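Local coordinates for putative efflux transporter (Bacteroides eggerthii, PDB 4L8J), which probably acts as a periplasmic membrane-fusion (adaptor) subunit of an efflux pump of the HlyD type, at residues 177-182 and 203-208; 188-193 and 224-229; 274-279 and 283-288. All coordinates share one frame; numbering follows the deposited sequence.

Contact 1 of 3, residues 177-182 and 203-208; sequences YLLRAK and EEYLDI
Arg180 and Asp207 form the charged part of the contact: NH2 of Arg180 donates to OD2 of Asp207 over 3.2 Å in a salt bridge. The bond is noticeably bent, with 136° at the hydrogen, and although OD2 offers its syn lone pair, it lies tilted from the guanidinium plane. A water bridges the same two groups, taking the NE proton of Arg180 at 3.0 Å, in the plane of the guanidinium, and donating to OD2 of Asp207 at 2.7 Å. OD2 is thus gripped twice, by NH2 and by the water. The same water sits so close to the hydroxyl of Tyr205 that a bond there is doubtful.

The short helix 176-180 covers part of a six-stranded antiparallel barrel, as in the beta-barrel domain of membrane-fusion proteins, and Leu178 turns to strands 20-29 and 238-246 while Leu179 reaches Ile215. Strand 198-205 enters the contact just after a classic beta bulge, in which two successive residues, Glu203 and Glu204, are set against the single Thr218.

Apolar packing rests on Tyr205. With CG between the backbone N and the carbonyl carbon (chi1 63°), its ring swings out from the strand toward the helix. CD1 of Leu179 lies over one ring face, and CB of Leu179 is 4.1 Å from CE2 of Tyr205. At the phenol end, CG of Arg180 comes within 3.6 Å of OH of Tyr205. From there the arginine chain runs extended past the hydroxyl to its guanidinium, whose plane stands 52° from the ring.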
loop_
_atom_site.group_PDB
_atom_site.type_symbol
_atom_site.label_atom_id
_atom_site.label_comp_id
_atom_site.label_asym_id
_atom_site.label_seq_id
_atom_site.Cartn_x
_atom_site.Cartn_y
_atom_site.Cartn_z
ATOM N N TYR A 177 8.867 -20.777 -0.087
ATOM C CA TYR A 177 7.537 -20.337 -0.565
ATOM C C TYR A 177 7.510 -20.205 -2.094
ATOM O O TYR A 177 6.479 -20.470 -2.714
ATOM C CB TYR A 177 7.105 -19.028 0.114
ATOM C CG TYR A 177 7.842 -17.785 -0.335
ATOM C CD1 TYR A 177 9.113 -17.490 0.151
ATOM C CD2 TYR A 177 7.238 -16.859 -1.176
ATOM C CE1 TYR A 177 9.794 -16.340 -0.248
ATOM C CE2 TYR A 177 7.901 -15.694 -1.564
ATOM C CZ TYR A 177 9.187 -15.446 -1.109
ATOM O OH TYR A 177 9.860 -14.301 -1.484
ATOM N N LEU A 178 8.659 -19.854 -2.708
ATOM C CA LEU A 178 8.729 -19.739 -4.160
ATOM C C LEU A 178 8.700 -21.117 -4.796
ATOM O O LEU A 178 8.069 -21.260 -5.832
ATOM C CB LEU A 178 9.941 -18.908 -4.645
ATOM C CG LEU A 178 9.954 -17.443 -4.146
ATOM C CD1 LEU A 178 11.297 -16.774 -4.405
ATOM C CD2 LEU A 178 8.803 -16.636 -4.722
ATOM N N LEU A 179 9.338 -22.133 -4.172
ATOM C CA LEU A 179 9.304 -23.505 -4.684
ATOM C C LEU A 179 7.920 -24.139 -4.513
ATOM O O LEU A 179 7.528 -24.965 -5.326
ATOM C CB LEU A 179 10.340 -24.396 -3.997
ATOM C CG LEU A 179 11.803 -24.170 -4.394
ATOM C CD1 LEU A 179 12.733 -24.841 -3.389
ATOM C CD2 LEU A 179 12.090 -24.714 -5.797
ATOM N N ARG A 180 7.197 -23.764 -3.450
ATOM C CA ARG A 180 5.866 -24.283 -3.170
ATOM C C ARG A 180 4.769 -23.589 -4.020
ATOM O O ARG A 180 3.684 -24.147 -4.144
ATOM C CB ARG A 180 5.530 -24.116 -1.680
ATOM C CG ARG A 180 6.236 -25.111 -0.776
ATOM C CD ARG A 180 6.054 -24.730 0.677
ATOM N NE ARG A 180 6.407 -25.837 1.572
ATOM C CZ ARG A 180 6.400 -25.770 2.904
ATOM N NH1 ARG A 180 6.088 -24.626 3.522
ATOM N NH2 ARG A 180 6.722 -26.837 3.628
ATOM N N ALA A 181 5.019 -22.377 -4.566
ATOM C CA ALA A 181 4.008 -21.668 -5.353
ATOM C C ALA A 181 3.497 -22.540 -6.488
ATOM O O ALA A 181 4.273 -23.239 -7.151
ATOM C CB ALA A 181 4.554 -20.360 -5.905
ATOM N N LYS A 182 2.159 -22.534 -6.676
ATOM C CA LYS A 182 1.497 -23.312 -7.718
ATOM C C LYS A 182 2.007 -22.893 -9.078
ATOM O O LYS A 182 2.175 -21.692 -9.366
ATOM C CB LYS A 182 -0.038 -23.127 -7.651
ATOM N N GLU A 203 11.995 -32.458 -10.598
ATOM C CA GLU A 203 12.054 -33.878 -10.352
ATOM C C GLU A 203 11.739 -34.102 -8.880
ATOM O O GLU A 203 10.911 -34.947 -8.545
ATOM C CB GLU A 203 13.391 -34.516 -10.747
ATOM C CG GLU A 203 13.339 -36.020 -10.476
ATOM C CD GLU A 203 14.538 -36.872 -10.834
ATOM O OE1 GLU A 203 15.658 -36.557 -10.373
ATOM O OE2 GLU A 203 14.339 -37.908 -11.509
ATOM N N GLU A 204 12.397 -33.325 -7.998
ATOM C CA GLU A 204 12.237 -33.425 -6.550
ATOM C C GLU A 204 13.076 -32.369 -5.830
ATOM O O GLU A 204 13.984 -31.807 -6.419
ATOM C CB GLU A 204 12.667 -34.814 -6.042
ATOM C CG GLU A 204 14.149 -35.073 -6.290
ATOM C CD GLU A 204 14.612 -36.502 -6.147
ATOM O OE1 GLU A 204 13.873 -37.419 -6.576
ATOM O OE2 GLU A 204 15.745 -36.701 -5.655
ATOM N N TYR A 205 12.774 -32.122 -4.561
ATOM C CA TYR A 205 13.601 -31.261 -3.718
ATOM C C TYR A 205 13.519 -31.775 -2.301
ATOM O O TYR A 205 12.463 -32.286 -1.905
ATOM C CB TYR A 205 13.295 -29.752 -3.830
ATOM C CG TYR A 205 11.920 -29.270 -3.407
ATOM C CD1 TYR A 205 11.643 -28.975 -2.072
ATOM C CD2 TYR A 205 10.950 -28.958 -4.358
ATOM C CE1 TYR A 205 10.397 -28.467 -1.684
ATOM C CE2 TYR A 205 9.717 -28.413 -3.988
ATOM C CZ TYR A 205 9.436 -28.188 -2.648
ATOM O OH TYR A 205 8.214 -27.671 -2.299
ATOM N N LEU A 206 14.638 -31.692 -1.557
ATOM C CA LEU A 206 14.673 -32.140 -0.169
ATOM C C LEU A 206 14.174 -30.998 0.726
ATOM O O LEU A 206 14.839 -29.959 0.828
ATOM C CB LEU A 206 16.089 -32.601 0.227
ATOM C CG LEU A 206 16.239 -33.232 1.624
ATOM C CD1 LEU A 206 15.418 -34.550 1.763
ATOM C CD2 LEU A 206 17.702 -33.478 1.959
ATOM N N ASP A 207 13.002 -31.191 1.362
ATOM C CA ASP A 207 12.418 -30.161 2.218
ATOM C C ASP A 207 12.459 -30.521 3.711
ATOM O O ASP A 207 11.551 -31.163 4.236
ATOM C CB ASP A 207 10.972 -29.835 1.765
ATOM C CG ASP A 207 10.136 -28.839 2.571
ATOM O OD1 ASP A 207 10.664 -28.265 3.562
ATOM O OD2 ASP A 207 8.948 -28.643 2.219
ATOM N N ILE A 208 13.511 -30.053 4.378
ATOM C CA ILE A 208 13.756 -30.038 5.831
ATOM C C ILE A 208 14.272 -28.618 6.132
ATOM O O ILE A 208 15.458 -28.442 6.442
ATOM C CB ILE A 208 14.705 -31.145 6.406
ATOM C CG1 ILE A 208 14.670 -32.485 5.630
ATOM C CG2 ILE A 208 14.446 -31.333 7.909
ATOM C CD1 ILE A 208 16.030 -33.270 5.611
HETATM O O HOH W 1 7.560 -28.087 -0.002
#

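Contact 2 of 3, residues 188-193 and 224-229; sequences VEFDTY and AAFDRT
Phe190 and Phe226 meet through one corner of each ring, CE2 of Phe190 lying 3.7 Å from CE1 of Phe226. The ring planes are inclined by only 27°, yet with 5.8 Å between the centroids of Phe190 and Phe226 the offset is so large that hardly any of one ring lies over the other. Touch at these corners thus replaces a full stack. Phe226 reaches its partner because CG stands opposite the backbone N (chi1 -168°), carrying the ring from the loop toward Phe190 of strand 185-190.

Further apolar contacts add to the pair. CG1 of Val188 sits 3.8 Å above the plane of the Phe190 ring, over its centre, and probably limits how that ring can turn. Phe226 also meets Phe198 edge-to-face, and both phenylalanines touch Ile221 of strand 215-221, so the pair belongs to the apolar filling at one end of the beta barrel.

Hydrogen bonds act within each segment, and two of them shape the backbone beside the rings. N of Tyr193 binds O of Phe190 at 3.0 Å, turning the chain after Phe190. An inverse gamma turn is centred on Phe226, closed by a weak bond from N of Asp227 to O of Ala225. Beyond it, OG1 of Thr229 donates to OD1 of Asp227 at 2.8 Å, from above the carboxylate plane, and N of Thr229 adds a weak second bond to the same oxygen.

With no hydrogen bond crossing between the segments, the loop meets the strand here by van der Waals contact and the exclusion of water, which is less directional than a hydrogen bond and would probably tolerate small shifts.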
loop_
_atom_site.group_PDB
_atom_site.type_symbol
_atom_site.label_atom_id
_atom_site.label_comp_id
_atom_site.label_asym_id
_atom_site.label_seq_id
_atom_site.Cartn_x
_atom_site.Cartn_y
_atom_site.Cartn_z
ATOM N N VAL A 188 16.247 -23.171 -17.910
ATOM C CA VAL A 188 17.698 -23.358 -17.859
ATOM C C VAL A 188 18.411 -22.729 -19.036
ATOM O O VAL A 188 18.055 -22.944 -20.192
ATOM C CB VAL A 188 18.059 -24.867 -17.770
ATOM C CG1 VAL A 188 19.584 -25.099 -17.801
ATOM C CG2 VAL A 188 17.445 -25.489 -16.531
ATOM N N GLU A 189 19.482 -22.038 -18.718
ATOM C CA GLU A 189 20.404 -21.495 -19.694
ATOM C C GLU A 189 21.804 -22.038 -19.353
ATOM O O GLU A 189 22.306 -21.745 -18.272
ATOM C CB GLU A 189 20.346 -19.954 -19.707
ATOM C CG GLU A 189 21.112 -19.371 -20.896
ATOM C CD GLU A 189 21.288 -17.864 -20.894
ATOM O OE1 GLU A 189 21.103 -17.228 -19.832
ATOM O OE2 GLU A 189 21.630 -17.320 -21.965
ATOM N N PHE A 190 22.386 -22.899 -20.230
ATOM C CA PHE A 190 23.722 -23.468 -19.990
ATOM C C PHE A 190 24.796 -22.430 -20.297
ATOM O O PHE A 190 24.689 -21.710 -21.307
ATOM C CB PHE A 190 23.959 -24.748 -20.811
ATOM C CG PHE A 190 23.006 -25.868 -20.471
ATOM C CD1 PHE A 190 23.253 -26.709 -19.393
ATOM C CD2 PHE A 190 21.852 -26.075 -21.220
ATOM C CE1 PHE A 190 22.371 -27.740 -19.080
ATOM C CE2 PHE A 190 20.962 -27.096 -20.890
ATOM C CZ PHE A 190 21.231 -27.927 -19.830
ATOM N N ASP A 191 25.804 -22.330 -19.414
ATOM C CA ASP A 191 26.940 -21.415 -19.568
ATOM C C ASP A 191 27.711 -21.689 -20.882
ATOM O O ASP A 191 28.203 -20.748 -21.488
ATOM C CB ASP A 191 27.901 -21.539 -18.363
ATOM C CG ASP A 191 27.303 -21.077 -17.034
ATOM O OD1 ASP A 191 26.249 -20.399 -17.057
ATOM O OD2 ASP A 191 27.924 -21.333 -15.983
ATOM N N THR A 192 27.775 -22.965 -21.324
ATOM C CA THR A 192 28.455 -23.392 -22.566
ATOM C C THR A 192 27.601 -23.036 -23.826
ATOM O O THR A 192 28.143 -23.017 -24.931
ATOM C CB THR A 192 28.775 -24.912 -22.517
ATOM O OG1 THR A 192 29.198 -25.281 -21.202
ATOM C CG2 THR A 192 29.876 -25.320 -23.495
ATOM N N TYR A 193 26.282 -22.744 -23.653
ATOM C CA TYR A 193 25.370 -22.425 -24.750
ATOM C C TYR A 193 24.470 -21.252 -24.394
ATOM O O TYR A 193 23.234 -21.356 -24.437
ATOM C CB TYR A 193 24.517 -23.656 -25.100
ATOM C CG TYR A 193 25.319 -24.835 -25.586
ATOM C CD1 TYR A 193 25.800 -24.889 -26.891
ATOM C CD2 TYR A 193 25.568 -25.923 -24.753
ATOM C CE1 TYR A 193 26.513 -25.994 -27.354
ATOM C CE2 TYR A 193 26.290 -27.026 -25.203
ATOM C CZ TYR A 193 26.775 -27.050 -26.498
ATOM O OH TYR A 193 27.497 -28.138 -26.930
ATOM N N ALA A 224 11.422 -29.850 -26.244
ATOM C CA ALA A 224 11.597 -30.460 -27.571
ATOM C C ALA A 224 12.855 -29.919 -28.289
ATOM O O ALA A 224 13.537 -30.691 -28.969
ATOM C CB ALA A 224 10.361 -30.209 -28.427
ATOM N N ALA A 225 13.178 -28.606 -28.092
ATOM C CA ALA A 225 14.342 -27.955 -28.707
ATOM C C ALA A 225 15.679 -28.470 -28.147
ATOM O O ALA A 225 16.722 -28.220 -28.765
ATOM C CB ALA A 225 14.260 -26.449 -28.535
ATOM N N PHE A 226 15.659 -29.197 -27.005
ATOM C CA PHE A 226 16.889 -29.718 -26.417
ATOM C C PHE A 226 17.360 -30.953 -27.165
ATOM O O PHE A 226 17.037 -32.088 -26.795
ATOM C CB PHE A 226 16.756 -30.004 -24.905
ATOM C CG PHE A 226 18.101 -30.263 -24.260
ATOM C CD1 PHE A 226 19.057 -29.257 -24.179
ATOM C CD2 PHE A 226 18.412 -31.514 -23.747
ATOM C CE1 PHE A 226 20.303 -29.498 -23.601
ATOM C CE2 PHE A 226 19.654 -31.753 -23.155
ATOM C CZ PHE A 226 20.597 -30.744 -23.095
ATOM N N ASP A 227 18.109 -30.702 -28.247
ATOM C CA ASP A 227 18.718 -31.700 -29.126
ATOM C C ASP A 227 20.157 -31.887 -28.657
ATOM O O ASP A 227 20.960 -30.953 -28.746
ATOM C CB ASP A 227 18.639 -31.193 -30.579
ATOM C CG ASP A 227 18.899 -32.207 -31.677
ATOM O OD1 ASP A 227 19.556 -33.241 -31.396
ATOM O OD2 ASP A 227 18.486 -31.947 -32.829
ATOM N N ARG A 228 20.467 -33.065 -28.097
ATOM C CA ARG A 228 21.790 -33.349 -27.528
ATOM C C ARG A 228 22.882 -33.536 -28.602
ATOM O O ARG A 228 24.071 -33.505 -28.268
ATOM C CB ARG A 228 21.733 -34.551 -26.582
ATOM C CG ARG A 228 20.893 -34.259 -25.340
ATOM C CD ARG A 228 20.858 -35.414 -24.363
ATOM N NE ARG A 228 22.079 -35.474 -23.564
ATOM C CZ ARG A 228 22.143 -35.979 -22.338
ATOM N NH1 ARG A 228 21.048 -36.442 -21.746
ATOM N NH2 ARG A 228 23.295 -35.988 -21.677
ATOM N N THR A 229 22.486 -33.666 -29.885
ATOM C CA THR A 229 23.424 -33.724 -31.011
ATOM C C THR A 229 23.941 -32.294 -31.274
ATOM O O THR A 229 25.072 -32.138 -31.729
ATOM C CB THR A 229 22.786 -34.348 -32.268
ATOM O OG1 THR A 229 21.933 -33.396 -32.900
ATOM C CG2 THR A 229 22.022 -35.641 -31.975
#

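Contact 3 of 3, residues 274-279 and 283-288; sequences VWIVKD and NRREVT
Arg285 lies along Ile276 of the facing strand for nearly its whole length. Its CB rests 3.6 Å from CG1 of Ile276, and its CG lies near the same carbon; bends at chi2 (83°) and chi3 (66°) then bring NE and the guanidinium back over it. CZ of Arg285 is 3.7 Å from CG1 of Ile276, which sits over the centre of one guanidinium face; NH1 lies by CD1 and NH2 by CG2. The tip then leaves the hairpin: NH2 forms a salt bridge with Glu308 of the second subunit, and NH1 donates to the backbone O of Gly303 of that subunit. With an alanine in place of Arg285, Ile276 would lose the guanidinium lying over CG1, and Glu308 of the second subunit is likely to be left without its cationic mate.

The strands are joined by two pairs of backbone bonds, Val274 with Arg285 and Ile276 with Asn283, for instance 2.9 Å from N of Ile276 to O of Asn283. Between them, in the non-hydrogen-bonded pair, the CE3-CZ3 edge of the Trp275 ring meets the backbone of the facing strand at Asn283 and Arg284. CZ3 of Trp275 is 3.7 Å from CB of Arg284, while CG of Arg284 lies over the ring face. The guanidinium of Arg284 continues to a salt bridge with Asp266. On the Ile276 face, CG2 of Val274 and CG1 of Val287 meet at 3.9 Å.

The contact forms most of a strongly twisted antiparallel hairpin of strands 271-278 and 281-289, in which 274-278 and 283-288 run at 129°. The second subunit packs against it: its Val310 and Val311 meet Val274 and Trp275, its Leu304 meets Ile276, and at Thr288 one of its strands pairs antiparallel, carrying the sheet across the interface.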
loop_
_atom_site.group_PDB
_atom_site.type_symbol
_atom_site.label_atom_id
_atom_site.label_comp_id
_atom_site.label_asym_id
_atom_site.label_seq_id
_atom_site.Cartn_x
_atom_site.Cartn_y
_atom_site.Cartn_z
ATOM N N VAL A 274 5.127 5.657 -22.653
ATOM C CA VAL A 274 6.459 5.071 -22.535
ATOM C C VAL A 274 7.050 4.949 -23.952
ATOM O O VAL A 274 6.303 4.957 -24.940
ATOM C CB VAL A 274 6.516 3.681 -21.815
ATOM C CG1 VAL A 274 6.076 3.767 -20.355
ATOM C CG2 VAL A 274 5.743 2.615 -22.595
ATOM N N TRP A 275 8.362 4.725 -24.028
ATOM C CA TRP A 275 9.038 4.374 -25.279
ATOM C C TRP A 275 9.264 2.883 -25.239
ATOM O O TRP A 275 9.963 2.411 -24.342
ATOM C CB TRP A 275 10.388 5.105 -25.450
ATOM C CG TRP A 275 10.327 6.577 -25.712
ATOM C CD1 TRP A 275 10.820 7.572 -24.914
ATOM C CD2 TRP A 275 9.806 7.218 -26.885
ATOM N NE1 TRP A 275 10.637 8.796 -25.517
ATOM C CE2 TRP A 275 10.002 8.609 -26.723
ATOM C CE3 TRP A 275 9.223 6.746 -28.080
ATOM C CZ2 TRP A 275 9.617 9.541 -27.704
ATOM C CZ3 TRP A 275 8.844 7.664 -29.046
ATOM C CH2 TRP A 275 9.009 9.048 -28.839
ATOM N N ILE A 276 8.656 2.142 -26.162
ATOM C CA ILE A 276 8.863 0.711 -26.328
ATOM C C ILE A 276 10.083 0.517 -27.250
ATOM O O ILE A 276 10.142 1.124 -28.319
ATOM C CB ILE A 276 7.578 0.002 -26.888
ATOM C CG1 ILE A 276 6.469 -0.107 -25.808
ATOM C CG2 ILE A 276 7.894 -1.438 -27.489
ATOM C CD1 ILE A 276 6.771 -1.106 -24.699
ATOM N N VAL A 277 11.021 -0.339 -26.846
ATOM C CA VAL A 277 12.208 -0.671 -27.623
ATOM C C VAL A 277 11.961 -1.992 -28.352
ATOM O O VAL A 277 11.824 -3.030 -27.713
ATOM C CB VAL A 277 13.473 -0.754 -26.743
ATOM C CG1 VAL A 277 14.708 -1.097 -27.584
ATOM C CG2 VAL A 277 13.678 0.542 -25.976
ATOM N N LYS A 278 11.891 -1.929 -29.679
ATOM C CA LYS A 278 11.748 -3.074 -30.575
ATOM C C LYS A 278 12.757 -2.905 -31.706
ATOM O O LYS A 278 12.768 -1.853 -32.358
ATOM C CB LYS A 278 10.308 -3.209 -31.124
ATOM C CG LYS A 278 10.028 -4.590 -31.731
ATOM C CD LYS A 278 9.598 -5.597 -30.648
ATOM C CE LYS A 278 10.112 -7.004 -30.854
ATOM N NZ LYS A 278 9.830 -7.860 -29.668
ATOM N N ASP A 279 13.627 -3.915 -31.879
ATOM C CA ASP A 279 14.700 -4.012 -32.876
ATOM C C ASP A 279 15.582 -2.738 -32.845
ATOM O O ASP A 279 15.744 -2.053 -33.862
ATOM C CB ASP A 279 14.124 -4.275 -34.290
ATOM C CG ASP A 279 13.270 -5.532 -34.397
ATOM O OD1 ASP A 279 13.734 -6.614 -33.935
ATOM O OD2 ASP A 279 12.151 -5.446 -34.971
ATOM N N ASN A 283 9.357 3.403 -30.206
ATOM C CA ASN A 283 7.996 3.746 -30.633
ATOM C C ASN A 283 7.180 4.075 -29.404
ATOM O O ASN A 283 7.199 3.321 -28.419
ATOM C CB ASN A 283 7.343 2.620 -31.435
ATOM C CG ASN A 283 8.025 2.377 -32.762
ATOM O OD1 ASN A 283 8.880 1.499 -32.893
ATOM N ND2 ASN A 283 7.701 3.188 -33.756
ATOM N N ARG A 284 6.468 5.205 -29.462
ATOM C CA ARG A 284 5.665 5.670 -28.338
ATOM C C ARG A 284 4.455 4.748 -28.098
ATOM O O ARG A 284 3.816 4.283 -29.040
ATOM C CB ARG A 284 5.219 7.115 -28.535
ATOM C CG ARG A 284 4.933 7.830 -27.209
ATOM C CD ARG A 284 4.450 9.252 -27.419
ATOM N NE ARG A 284 3.251 9.303 -28.268
ATOM C CZ ARG A 284 2.453 10.360 -28.367
ATOM N NH1 ARG A 284 2.698 11.453 -27.654
ATOM N NH2 ARG A 284 1.390 10.324 -29.160
ATOM N N ARG A 285 4.186 4.478 -26.818
ATOM C CA ARG A 285 3.112 3.613 -26.385
ATOM C C ARG A 285 2.337 4.269 -25.246
ATOM O O ARG A 285 2.915 4.591 -24.200
ATOM C CB ARG A 285 3.702 2.251 -25.964
ATOM C CG ARG A 285 2.704 1.278 -25.348
ATOM C CD ARG A 285 1.888 0.495 -26.373
ATOM N NE ARG A 285 2.723 -0.415 -27.163
ATOM C CZ ARG A 285 3.215 -1.572 -26.735
ATOM N NH1 ARG A 285 2.942 -2.008 -25.508
ATOM N NH2 ARG A 285 3.975 -2.312 -27.535
ATOM N N GLU A 286 1.019 4.461 -25.448
ATOM C CA GLU A 286 0.175 5.021 -24.406
ATOM C C GLU A 286 -0.108 3.945 -23.355
ATOM O O GLU A 286 -0.381 2.782 -23.686
ATOM C CB GLU A 286 -1.134 5.593 -24.966
ATOM C CG GLU A 286 -1.904 6.301 -23.869
ATOM C CD GLU A 286 -3.264 6.864 -24.216
ATOM O OE1 GLU A 286 -3.707 6.705 -25.375
ATOM O OE2 GLU A 286 -3.890 7.465 -23.316
ATOM N N VAL A 287 0.017 4.342 -22.094
ATOM C CA VAL A 287 -0.183 3.469 -20.936
ATOM C C VAL A 287 -1.194 4.139 -19.974
ATOM O O VAL A 287 -1.386 5.360 -20.024
ATOM C CB VAL A 287 1.164 3.138 -20.214
ATOM C CG1 VAL A 287 2.141 2.399 -21.139
ATOM C CG2 VAL A 287 1.828 4.389 -19.610
ATOM N N THR A 288 -1.822 3.323 -19.111
ATOM C CA THR A 288 -2.707 3.774 -18.051
ATOM C C THR A 288 -2.004 3.432 -16.764
ATOM O O THR A 288 -1.713 2.265 -16.503
ATOM C CB THR A 288 -4.132 3.177 -18.144
ATOM O OG1 THR A 288 -4.672 3.463 -19.420
ATOM C CG2 THR A 288 -5.084 3.746 -17.060
HETATM O O HOH W 2 9.295 -0.012 -30.651
HETATM O O HOH W 3 10.621 -0.640 -34.229
#

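How the contacts relate
Contacts 1 and 2 belong to the same six-stranded antiparallel barrel, where strands 198-205 and 185-190 are neighbours; their centres lie 24 Å apart and their nearest atoms about 11 Å, without touching. Their segments alternate along the chain, 177-182, 188-193, 203-208 and 224-229, so the short helix, two barrel strands and a later loop are interlaced in one domain. Contact 3 follows in series, its centre 37 Å from that of contact 1 and 33 Å from that of contact 2, in a separate hairpin. Whereas no other chain of the assembly touches the two barrel contacts, contact 3 lies against the second subunit, so the elongated protein combines barrel contacts made within one chain with a hairpin shared between subunits.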